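PDB 6E0L: cyclic UMP-AMP synthase from Rhodothermus marinus SG0.5JP17-172, which joins UTP and ATP into the second messenger 3',3'-cUAMP, releasing two diphosphates, as the signal-producing enzyme of a CBASS antiphage defence system. Local coordinates for residues D94-V99 with V130-Q135; G115-K120 with F155-E160. All blocks are in the same frame, centred on the assembly; numbering follows the deposited sequence.

Contact 1: D94-V99 with V130-Q135; sequences DFYSDV and VVVCIQ. With 2KH (5'-O-[(S)-hydroxy{[(S)-hydroxy(phosphonooxy)phosphoryl]amino}phosphoryl]uridine), chain D.
Val132 meets Phe95, Tyr96 and Val99 in a largely apolar contact, a worked example of how a helix is laid across a beta sheet in the nucleotidyltransferase domain. Residues 94-99 belong to helix 92-107 and residues 130-135 to strand 127-138. Their short axes approach to 8.5 Å and run roughly antiparallel, at 142°.

The aliphatic contacts centre on the two methyls of Val132. Its CG2 reaches tip to tip toward CG1 of Val99, 3.8 Å away. Its CG1, held anti to the backbone N (chi1 176°), points at the helix and lies 3.7 Å from CA of Tyr96, so the branch packs on helix backbone as well as on side chains.

Two aromatic rings pack on the same valine. Phe95 CD2 comes within 3.5 Å of Val132 CG1, the two side chains slanting past one another, while Tyr96 crosses the valine at about a right angle and sets its CD2 3.7 Å from Val132 CB. One face of the Phe95 ring carries CG2 of Val99, offset toward the rim. Two residues farther along the strand, Ile134 sends CD1 to 3.9 Å from Phe95 CD2.

The polar atoms at this interface are carbonyl oxygens of the strand: that of Cys133 lies 3.3 Å from Phe95 CE2, and that of Val132 accepts a hydrogen bond from the side-chain NE1 of Trp92, at the start of the same helix. On the strand's other side Val131 turns away from the helix, and its CG2 lies 3.2 Å from O2 of the uracil in the bound UTP analogue.

With no hydrogen bond between the two segments, their cohesion rests on burial and shape: Val132 is given to the helix-covered core, while its neighbour Val131 faces the uridine.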
ATOM      1  N   ASP A  94       2.136 -24.406  -2.578  1.00 20.83           N
ATOM      2  CA  ASP A  94       2.607 -25.109  -1.381  1.00 21.99           C
ATOM      3  C   ASP A  94       2.835 -24.141  -0.230  1.00 20.99           C
ATOM      4  O   ASP A  94       2.429 -24.407   0.904  1.00 20.82           O
ATOM      5  CB  ASP A  94       3.884 -25.905  -1.654  1.00 24.08           C
ATOM      6  CG  ASP A  94       3.639 -27.083  -2.567  1.00 25.55           C
ATOM      7  OD1 ASP A  94       2.544 -27.676  -2.454  1.00 25.88           O
ATOM      8  OD2 ASP A  94       4.562 -27.489  -3.317  1.00 26.72           O
ATOM      9  N   PHE A  95       3.521 -23.027  -0.501  1.00 21.14           N
ATOM     10  CA  PHE A  95       3.825 -22.059   0.544  1.00 20.72           C
ATOM     11  C   PHE A  95       2.532 -21.530   1.148  1.00 20.50           C
ATOM     12  O   PHE A  95       2.418 -21.388   2.373  1.00 21.25           O
ATOM     13  CB  PHE A  95       4.677 -20.938  -0.039  1.00 20.96           C
ATOM     14  CG  PHE A  95       4.986 -19.846   0.926  1.00 20.77           C
ATOM     15  CD1 PHE A  95       5.604 -20.131   2.123  1.00 19.96           C
ATOM     16  CD2 PHE A  95       4.708 -18.530   0.617  1.00 21.07           C
ATOM     17  CE1 PHE A  95       5.908 -19.117   3.016  1.00 20.09           C
ATOM     18  CE2 PHE A  95       5.014 -17.521   1.494  1.00 20.55           C
ATOM     19  CZ  PHE A  95       5.611 -17.818   2.700  1.00 19.78           C
ATOM     20  N   TYR A  96       1.569 -21.174   0.292  1.00 20.47           N
ATOM     21  CA  TYR A  96       0.263 -20.724   0.767  1.00 20.68           C
ATOM     22  C   TYR A  96      -0.364 -21.747   1.689  1.00 20.09           C
ATOM     23  O   TYR A  96      -0.889 -21.404   2.747  1.00 18.72           O
ATOM     24  CB  TYR A  96      -0.670 -20.493  -0.417  1.00 21.81           C
ATOM     25  CG  TYR A  96      -1.964 -19.752  -0.116  1.00 23.13           C
ATOM     26  CD1 TYR A  96      -3.069 -20.449   0.359  1.00 24.10           C
ATOM     27  CD2 TYR A  96      -2.098 -18.390  -0.339  1.00 22.92           C
ATOM     28  CE1 TYR A  96      -4.270 -19.808   0.619  1.00 24.38           C
ATOM     29  CE2 TYR A  96      -3.299 -17.735  -0.078  1.00 23.22           C
ATOM     30  CZ  TYR A  96      -4.381 -18.455   0.404  1.00 24.45           C
ATOM     31  OH  TYR A  96      -5.574 -17.824   0.659  1.00 28.46           O
ATOM     32  N   SER A  97      -0.310 -23.017   1.295  1.00 21.02           N
ATOM     33  CA  SER A  97      -0.885 -24.057   2.130  1.00 22.85           C
ATOM     34  C   SER A  97      -0.155 -24.167   3.469  1.00 21.61           C
ATOM     35  O   SER A  97      -0.781 -24.421   4.506  1.00 20.54           O
ATOM     36  CB  SER A  97      -0.865 -25.378   1.370  1.00 25.21           C
ATOM     37  OG  SER A  97      -1.332 -26.446   2.184  1.00 28.69           O
ATOM     38  N   ASP A  98       1.166 -23.972   3.472  1.00 20.44           N
ATOM     39  CA  ASP A  98       1.906 -23.992   4.727  1.00 19.78           C
ATOM     40  C   ASP A  98       1.548 -22.792   5.602  1.00 18.52           C
ATOM     41  O   ASP A  98       1.366 -22.938   6.815  1.00 17.69           O
ATOM     42  CB  ASP A  98       3.411 -24.026   4.458  1.00 19.81           C
ATOM     43  CG  ASP A  98       3.910 -25.438   4.091  1.00 20.85           C
ATOM     44  OD1 ASP A  98       3.399 -26.429   4.650  1.00 21.52           O
ATOM     45  OD2 ASP A  98       4.855 -25.549   3.289  1.00 19.78           O
ATOM     46  N   VAL A  99       1.459 -21.594   5.009  1.00 17.59           N
ATOM     47  CA  VAL A  99       1.093 -20.414   5.789  1.00 17.45           C
ATOM     48  C   VAL A  99      -0.297 -20.589   6.382  1.00 18.24           C
ATOM     49  O   VAL A  99      -0.518 -20.348   7.576  1.00 17.41           O
ATOM     50  CB  VAL A  99       1.190 -19.138   4.939  1.00 17.16           C
ATOM     51  CG1 VAL A  99       0.680 -17.944   5.739  1.00 16.67           C
ATOM     52  CG2 VAL A  99       2.616 -18.900   4.496  1.00 17.21           C
ATOM     53  N   VAL A 130      -3.521 -10.889   5.195  1.00 20.87           N
ATOM     54  CA  VAL A 130      -2.190 -11.471   5.096  1.00 18.63           C
ATOM     55  C   VAL A 130      -1.961 -11.792   3.624  1.00 19.05           C
ATOM     56  O   VAL A 130      -2.574 -12.719   3.079  1.00 18.06           O
ATOM     57  CB  VAL A 130      -2.073 -12.714   5.987  1.00 16.05           C
ATOM     58  CG1 VAL A 130      -0.683 -13.339   5.882  1.00 15.07           C
ATOM     59  CG2 VAL A 130      -2.382 -12.345   7.417  1.00 15.29           C
ATOM     60  N   VAL A 131      -0.991 -11.130   3.015  1.00 20.41           N
ATOM     61  CA  VAL A 131      -0.610 -11.429   1.638  1.00 21.35           C
ATOM     62  C   VAL A 131       0.493 -12.474   1.643  1.00 18.90           C
ATOM     63  O   VAL A 131       1.573 -12.247   2.198  1.00 19.04           O
ATOM     64  CB  VAL A 131      -0.171 -10.164   0.885  1.00 23.52           C
ATOM     65  CG1 VAL A 131       0.320 -10.525  -0.494  1.00 24.14           C
ATOM     66  CG2 VAL A 131      -1.302  -9.217   0.764  1.00 26.59           C
ATOM     67  N   VAL A 132       0.198 -13.636   1.073  1.00 18.08           N
ATOM     68  CA  VAL A 132       1.158 -14.726   0.952  1.00 16.54           C
ATOM     69  C   VAL A 132       1.834 -14.570  -0.401  1.00 16.02           C
ATOM     70  O   VAL A 132       1.181 -14.625  -1.447  1.00 16.40           O
ATOM     71  CB  VAL A 132       0.462 -16.092   1.065  1.00 17.46           C
ATOM     72  CG1 VAL A 132       1.456 -17.229   0.842  1.00 16.67           C
ATOM     73  CG2 VAL A 132      -0.234 -16.237   2.416  1.00 17.33           C
ATOM     74  N   CYS A 133       3.146 -14.421  -0.400  1.00 16.38           N
ATOM     75  CA  CYS A 133       3.789 -14.040  -1.640  1.00 16.44           C
ATOM     76  C   CYS A 133       5.162 -14.667  -1.680  1.00 16.91           C
ATOM     77  O   CYS A 133       5.708 -15.076  -0.652  1.00 16.04           O
ATOM     78  CB  CYS A 133       3.873 -12.513  -1.792  1.00 15.65           C
ATOM     79  SG  CYS A 133       4.768 -11.675  -0.452  1.00 16.04           S
ATOM     80  N   ILE A 134       5.750 -14.650  -2.872  1.00 17.16           N
ATOM     81  CA  ILE A 134       7.102 -15.139  -3.077  1.00 19.28           C
ATOM     82  C   ILE A 134       7.949 -13.969  -3.543  1.00 17.38           C
ATOM     83  O   ILE A 134       7.468 -13.110  -4.287  1.00 16.09           O
ATOM     84  CB  ILE A 134       7.094 -16.236  -4.175  1.00 22.17           C
ATOM     85  CG1 ILE A 134       6.297 -17.480  -3.756  1.00 24.56           C
ATOM     86  CG2 ILE A 134       8.503 -16.680  -4.530  1.00 23.41           C
ATOM     87  CD1 ILE A 134       6.854 -18.223  -2.631  1.00 27.47           C
ATOM     88  N   GLN A 135       9.209 -13.944  -3.119  1.00 17.51           N
ATOM     89  CA  GLN A 135      10.123 -12.920  -3.596  1.00 18.76           C
ATOM     90  C   GLN A 135      10.085 -12.875  -5.119  1.00 17.90           C
ATOM     91  O   GLN A 135      10.018 -13.916  -5.776  1.00 18.15           O
ATOM     92  CB  GLN A 135      11.547 -13.230  -3.132  1.00 21.13           C
ATOM     93  CG  GLN A 135      12.560 -12.193  -3.554  1.00 23.38           C
ATOM     94  CD  GLN A 135      13.963 -12.599  -3.187  1.00 25.92           C
ATOM     95  OE1 GLN A 135      14.832 -12.716  -4.048  1.00 27.14           O
ATOM     96  NE2 GLN A 135      14.193 -12.822  -1.902  1.00 28.09           N
TER
HETATM   97  PA  2KH D 303      -8.741  -5.672  -2.529  1.00 67.01           P
HETATM   98  O1A 2KH D 303      -9.801  -5.229  -1.526  1.00 68.43           O
HETATM   99  O2A 2KH D 303      -8.362  -4.510  -3.418  1.00 67.40           O
HETATM  100  N3A 2KH D 303      -9.307  -6.951  -3.498  1.00 70.50           N
HETATM  101  O5' 2KH D 303      -7.386  -6.203  -1.738  1.00 59.79           O
HETATM  102  PB  2KH D 303     -10.608  -7.915  -2.966  1.00 74.89           P
HETATM  103  O1B 2KH D 303     -11.480  -8.269  -4.156  1.00 74.94           O
HETATM  104  O2B 2KH D 303     -11.422  -7.174  -1.914  1.00 74.93           O
HETATM  105  O3B 2KH D 303      -9.981  -9.312  -2.326  1.00 74.39           O
HETATM  106  PG  2KH D 303     -10.075  -9.824  -0.749  1.00 74.18           P
HETATM  107  O1G 2KH D 303     -11.169 -10.873  -0.614  1.00 73.67           O
HETATM  108  O2G 2KH D 303     -10.402  -8.628   0.125  1.00 71.67           O
HETATM  109  O3G 2KH D 303      -8.729 -10.421  -0.363  1.00 74.63           O
HETATM  110  C5' 2KH D 303      -7.519  -6.960  -0.557  1.00 52.52           C
HETATM  111  C4' 2KH D 303      -6.182  -6.944   0.190  1.00 45.07           C
HETATM  112  O4' 2KH D 303      -5.255  -7.453  -0.594  1.00 41.21           O
HETATM  113  C1' 2KH D 303      -3.895  -6.641  -0.333  1.00 37.76           C
HETATM  114  C2' 2KH D 303      -4.203  -5.581   0.472  1.00 40.02           C
HETATM  115  O2' 2KH D 303      -3.736  -5.818   1.874  1.00 39.44           O
HETATM  116  C3' 2KH D 303      -5.722  -5.461   0.435  1.00 41.87           C
HETATM  117  O3' 2KH D 303      -6.220  -5.002   1.604  1.00 41.49           O
HETATM  118  N1  2KH D 303      -3.350  -6.298  -1.606  1.00 33.12           N
HETATM  119  C6  2KH D 303      -4.249  -5.980  -2.706  1.00 31.20           C
HETATM  120  C2  2KH D 303      -1.878  -6.285  -1.854  1.00 31.05           C
HETATM  121  O2  2KH D 303      -1.113  -6.541  -0.985  1.00 30.93           O
HETATM  122  N3  2KH D 303      -1.340  -5.934  -3.205  1.00 29.94           N
HETATM  123  C4  2KH D 303      -2.240  -5.614  -4.307  1.00 29.37           C
HETATM  124  O4  2KH D 303      -1.816  -5.339  -5.382  1.00 29.16           O
HETATM  125  C5  2KH D 303      -3.713  -5.629  -4.062  1.00 29.75           C

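Contact 2: G115-K120 with F155-E160; sequences GRKTLK and FYVPSE. With 2KH (5'-O-[(S)-hydroxy{[(S)-hydroxy(phosphonooxy)phosphoryl]amino}phosphoryl]uridine), chain D.
Arg116 and Lys117 face Val157, Ser159 and Phe155 where the turn of the beta hairpin 112-122 meets residues 155-160, which lead out of strand 150-157, beside the UTP site of this nucleotidyltransferase fold. The turn is closed by Gly115 N bonding to Thr118 O, and its backbone receives the gamma-phosphate of the UTP analogue 2KH.

Arg116 N donates a nearly straight bond (164°) to O1G, 3.1 Å away. Its side chain bends at chi2 (-67°) and runs outward to Ser159, whose CB lies 3.3 Å from NH1, while the carbonyl O of Arg116 touches Val157 CG1 at 3.5 Å.

Lys117 N adds a weak bond to O3G. Its CB approaches Phe155 CE2 at 3.9 Å, the two side chains passing at a slant, and the extended chain continues alongside the uracil, CD 3.7 Å from C6 of 2KH. Phe155 thus meets lysine and base together, with N3 of 2KH near its ring plane, at the edge.

Thr118 OG1 gives a second hydrogen bond to O3G. Lys120 NZ, its chain curled at chi4 (53°), bonds O2G at 2.8 Å and also forms a salt bridge with Asp129, a magnesium ligand, consistent with coupling phosphate to metal site.

Between the segments a water accepts a hydrogen bond from Ser159 N, 3.0 Å from its oxygen; its approach to Arg116 O is unusually short, leaving that side of the bridge doubtful.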
ATOM      1  N   GLY A 115      -9.209 -15.385   1.282  1.00 27.88           N
ATOM      2  CA  GLY A 115      -9.792 -14.327   0.492  1.00 28.80           C
ATOM      3  C   GLY A 115      -9.293 -14.403  -0.946  1.00 29.91           C
ATOM      4  O   GLY A 115      -8.512 -15.275  -1.319  1.00 28.42           O
ATOM      5  N   ARG A 116      -9.751 -13.440  -1.749  1.00 32.76           N
ATOM      6  CA  ARG A 116      -9.389 -13.383  -3.166  1.00 36.32           C
ATOM      7  C   ARG A 116      -7.885 -13.264  -3.368  1.00 31.74           C
ATOM      8  O   ARG A 116      -7.302 -13.968  -4.204  1.00 29.26           O
ATOM      9  CB  ARG A 116     -10.114 -12.226  -3.850  1.00 43.56           C
ATOM     10  CG  ARG A 116     -11.634 -12.349  -3.820  1.00 51.22           C
ATOM     11  CD  ARG A 116     -12.142 -13.524  -4.653  1.00 59.06           C
ATOM     12  NE  ARG A 116     -13.604 -13.580  -4.663  1.00 65.70           N
ATOM     13  CZ  ARG A 116     -14.316 -14.542  -5.246  1.00 70.00           C
ATOM     14  NH1 ARG A 116     -13.714 -15.548  -5.879  1.00 72.05           N
ATOM     15  NH2 ARG A 116     -15.641 -14.500  -5.199  1.00 72.67           N
ATOM     16  N   LYS A 117      -7.238 -12.391  -2.605  1.00 29.96           N
ATOM     17  CA  LYS A 117      -5.822 -12.112  -2.766  1.00 28.03           C
ATOM     18  C   LYS A 117      -5.027 -12.340  -1.492  1.00 26.17           C
ATOM     19  O   LYS A 117      -3.799 -12.201  -1.502  1.00 24.71           O
ATOM     20  CB  LYS A 117      -5.639 -10.632  -3.134  1.00 28.79           C
ATOM     21  CG  LYS A 117      -6.184 -10.186  -4.465  1.00 29.51           C
ATOM     22  CD  LYS A 117      -6.005  -8.681  -4.621  1.00 30.57           C
ATOM     23  CE  LYS A 117      -6.204  -8.246  -6.056  1.00 31.91           C
ATOM     24  NZ  LYS A 117      -6.635  -6.831  -6.104  1.00 33.62           N
ATOM     25  N   THR A 118      -5.693 -12.639  -0.391  1.00 26.93           N
ATOM     26  CA  THR A 118      -5.063 -12.694   0.915  1.00 26.33           C
ATOM     27  C   THR A 118      -5.666 -13.822   1.726  1.00 26.65           C
ATOM     28  O   THR A 118      -6.704 -14.382   1.381  1.00 29.54           O
ATOM     29  CB  THR A 118      -5.229 -11.371   1.683  1.00 26.05           C
ATOM     30  OG1 THR A 118      -6.621 -11.095   1.845  1.00 25.69           O
ATOM     31  CG2 THR A 118      -4.601 -10.205   0.934  1.00 26.61           C
ATOM     32  N   LEU A 119      -4.997 -14.137   2.825  1.00 25.64           N
ATOM     33  CA  LEU A 119      -5.572 -14.940   3.891  1.00 23.60           C
ATOM     34  C   LEU A 119      -6.068 -13.917   4.900  1.00 23.20           C
ATOM     35  O   LEU A 119      -5.348 -12.967   5.225  1.00 21.70           O
ATOM     36  CB  LEU A 119      -4.550 -15.870   4.548  1.00 23.44           C
ATOM     37  CG  LEU A 119      -4.269 -17.226   3.913  1.00 22.81           C
ATOM     38  CD1 LEU A 119      -3.041 -17.792   4.546  1.00 22.08           C
ATOM     39  CD2 LEU A 119      -5.451 -18.132   4.145  1.00 23.09           C
ATOM     40  N   LYS A 120      -7.324 -14.031   5.296  1.00 24.05           N
ATOM     41  CA  LYS A 120      -7.890 -13.130   6.283  1.00 25.46           C
ATOM     42  C   LYS A 120      -7.887 -13.801   7.646  1.00 22.47           C
ATOM     43  O   LYS A 120      -8.405 -14.914   7.796  1.00 21.18           O
ATOM     44  CB  LYS A 120      -9.303 -12.744   5.859  1.00 29.49           C
ATOM     45  CG  LYS A 120      -9.307 -11.846   4.617  1.00 32.96           C
ATOM     46  CD  LYS A 120     -10.677 -11.202   4.388  1.00 37.42           C
ATOM     47  CE  LYS A 120     -10.574  -9.807   3.776  1.00 40.47           C
ATOM     48  NZ  LYS A 120      -9.754  -9.792   2.550  1.00 40.24           N
ATOM     49  N   PHE A 155       2.227 -12.884  -6.060  1.00 17.06           N
ATOM     50  CA  PHE A 155       1.299 -13.878  -5.562  1.00 18.01           C
ATOM     51  C   PHE A 155       0.296 -14.152  -6.663  1.00 19.28           C
ATOM     52  O   PHE A 155       0.046 -13.312  -7.533  1.00 19.95           O
ATOM     53  CB  PHE A 155       0.561 -13.443  -4.271  1.00 17.18           C
ATOM     54  CG  PHE A 155      -0.126 -12.107  -4.363  1.00 16.53           C
ATOM     55  CD1 PHE A 155       0.547 -10.924  -4.101  1.00 16.95           C
ATOM     56  CD2 PHE A 155      -1.472 -12.044  -4.675  1.00 16.84           C
ATOM     57  CE1 PHE A 155      -0.111  -9.701  -4.180  1.00 16.86           C
ATOM     58  CE2 PHE A 155      -2.138 -10.818  -4.761  1.00 16.99           C
ATOM     59  CZ  PHE A 155      -1.460  -9.660  -4.514  1.00 16.89           C
ATOM     60  N   TYR A 156      -0.333 -15.308  -6.569  1.00 19.78           N
ATOM     61  CA  TYR A 156      -1.310 -15.734  -7.554  1.00 20.34           C
ATOM     62  C   TYR A 156      -2.706 -15.417  -7.043  1.00 21.27           C
ATOM     63  O   TYR A 156      -2.963 -15.454  -5.839  1.00 21.65           O
ATOM     64  CB  TYR A 156      -1.147 -17.236  -7.830  1.00 20.57           C
ATOM     65  CG  TYR A 156      -1.945 -17.786  -8.993  1.00 19.62           C
ATOM     66  CD1 TYR A 156      -1.695 -17.383 -10.293  1.00 19.69           C
ATOM     67  CD2 TYR A 156      -2.933 -18.736  -8.779  1.00 19.64           C
ATOM     68  CE1 TYR A 156      -2.432 -17.896 -11.358  1.00 18.94           C
ATOM     69  CE2 TYR A 156      -3.667 -19.257  -9.826  1.00 19.65           C
ATOM     70  CZ  TYR A 156      -3.415 -18.831 -11.110  1.00 19.21           C
ATOM     71  OH  TYR A 156      -4.141 -19.352 -12.139  1.00 19.36           O
ATOM     72  N   VAL A 157      -3.602 -15.074  -7.968  1.00 21.11           N
ATOM     73  CA  VAL A 157      -5.004 -14.840  -7.622  1.00 21.60           C
ATOM     74  C   VAL A 157      -5.809 -15.948  -8.289  1.00 21.90           C
ATOM     75  O   VAL A 157      -6.082 -15.872  -9.491  1.00 21.79           O
ATOM     76  CB  VAL A 157      -5.458 -13.440  -8.080  1.00 21.29           C
ATOM     77  CG1 VAL A 157      -6.859 -13.116  -7.596  1.00 21.25           C
ATOM     78  CG2 VAL A 157      -4.481 -12.395  -7.585  1.00 21.37           C
ATOM     79  N   PRO A 158      -6.182 -17.003  -7.558  1.00 22.05           N
ATOM     80  CA  PRO A 158      -6.838 -18.146  -8.214  1.00 21.90           C
ATOM     81  C   PRO A 158      -8.157 -17.827  -8.888  1.00 22.65           C
ATOM     82  O   PRO A 158      -8.471 -18.438  -9.915  1.00 22.34           O
ATOM     83  CB  PRO A 158      -7.017 -19.144  -7.061  1.00 21.34           C
ATOM     84  CG  PRO A 158      -5.876 -18.850  -6.170  1.00 21.83           C
ATOM     85  CD  PRO A 158      -5.716 -17.350  -6.203  1.00 21.75           C
ATOM     86  N   SER A 159      -8.934 -16.881  -8.367  1.00 22.76           N
ATOM     87  CA  SER A 159     -10.228 -16.595  -8.970  1.00 23.09           C
ATOM     88  C   SER A 159     -10.097 -15.834 -10.273  1.00 23.43           C
ATOM     89  O   SER A 159     -11.081 -15.748 -11.015  1.00 23.11           O
ATOM     90  CB  SER A 159     -11.146 -15.851  -7.984  1.00 21.61           C
ATOM     91  OG  SER A 159     -10.602 -14.605  -7.590  1.00 20.53           O
ATOM     92  N   GLU A 160      -8.904 -15.333 -10.595  1.00 24.83           N
ATOM     93  CA  GLU A 160      -8.717 -14.531 -11.792  1.00 27.49           C
ATOM     94  C   GLU A 160      -7.608 -15.054 -12.691  1.00 25.18           C
ATOM     95  O   GLU A 160      -7.330 -14.428 -13.716  1.00 24.85           O
ATOM     96  CB  GLU A 160      -8.439 -13.067 -11.437  1.00 33.50           C
ATOM     97  CG  GLU A 160      -9.607 -12.421 -10.763  1.00 37.48           C
ATOM     98  CD  GLU A 160      -9.224 -11.194  -9.993  1.00 41.53           C
ATOM     99  OE1 GLU A 160      -8.016 -10.892  -9.937  1.00 44.39           O
ATOM    100  OE2 GLU A 160     -10.125 -10.528  -9.436  1.00 43.55           O
TER
HETATM  101  PA  2KH D 303      -8.741  -5.672  -2.529  1.00 67.01           P
HETATM  102  O1A 2KH D 303      -9.801  -5.229  -1.526  1.00 68.43           O
HETATM  103  O2A 2KH D 303      -8.362  -4.510  -3.418  1.00 67.40           O
HETATM  104  N3A 2KH D 303      -9.307  -6.951  -3.498  1.00 70.50           N
HETATM  105  O5' 2KH D 303      -7.386  -6.203  -1.738  1.00 59.79           O
HETATM  106  PB  2KH D 303     -10.608  -7.915  -2.966  1.00 74.89           P
HETATM  107  O1B 2KH D 303     -11.480  -8.269  -4.156  1.00 74.94           O
HETATM  108  O2B 2KH D 303     -11.422  -7.174  -1.914  1.00 74.93           O
HETATM  109  O3B 2KH D 303      -9.981  -9.312  -2.326  1.00 74.39           O
HETATM  110  PG  2KH D 303     -10.075  -9.824  -0.749  1.00 74.18           P
HETATM  111  O1G 2KH D 303     -11.169 -10.873  -0.614  1.00 73.67           O
HETATM  112  O2G 2KH D 303     -10.402  -8.628   0.125  1.00 71.67           O
HETATM  113  O3G 2KH D 303      -8.729 -10.421  -0.363  1.00 74.63           O
HETATM  114  C5' 2KH D 303      -7.519  -6.960  -0.557  1.00 52.52           C
HETATM  115  C4' 2KH D 303      -6.182  -6.944   0.190  1.00 45.07           C
HETATM  116  O4' 2KH D 303      -5.255  -7.453  -0.594  1.00 41.21           O
HETATM  117  C1' 2KH D 303      -3.895  -6.641  -0.333  1.00 37.76           C
HETATM  118  C2' 2KH D 303      -4.203  -5.581   0.472  1.00 40.02           C
HETATM  119  O2' 2KH D 303      -3.736  -5.818   1.874  1.00 39.44           O
HETATM  120  C3' 2KH D 303      -5.722  -5.461   0.435  1.00 41.87           C
HETATM  121  O3' 2KH D 303      -6.220  -5.002   1.604  1.00 41.49           O
HETATM  122  N1  2KH D 303      -3.350  -6.298  -1.606  1.00 33.12           N
HETATM  123  C6  2KH D 303      -4.249  -5.980  -2.706  1.00 31.20           C
HETATM  124  C2  2KH D 303      -1.878  -6.285  -1.854  1.00 31.05           C
HETATM  125  O2  2KH D 303      -1.113  -6.541  -0.985  1.00 30.93           O
HETATM  126  N3  2KH D 303      -1.340  -5.934  -3.205  1.00 29.94           N
HETATM  127  C4  2KH D 303      -2.240  -5.614  -4.307  1.00 29.37           C
HETATM  128  O4  2KH D 303      -1.816  -5.339  -5.382  1.00 29.16           O
HETATM  129  C5  2KH D 303      -3.713  -5.629  -4.062  1.00 29.75           C
HETATM  130  O   HOH W   1      -8.479 -15.519  -5.749  1.00 26.12           O

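Contacts 1 and 2 lie with centres about 10 Å apart in one mixed sheet, where strand 127-138 pairs antiparallel with strands 119-122 and 150-157, and in parallel with strand 61-68. Their segments alternate along the chain: 94-99, 115-120, 130-135, then 155-160. The middle two are joined directly by a probable backbone hydrogen bond from Val130 N to Leu119 O. Leu119 also packs on Tyr96 and Val132, while Phe155 and Thr118 both lie against Val131. Contact 1 therefore backs the central strand with helix 92-107, whereas contact 2 shapes the nucleotide side, and both reach the same UTP analogue, illustrating how a shared strand ties a hydrophobic core to a substrate pocket.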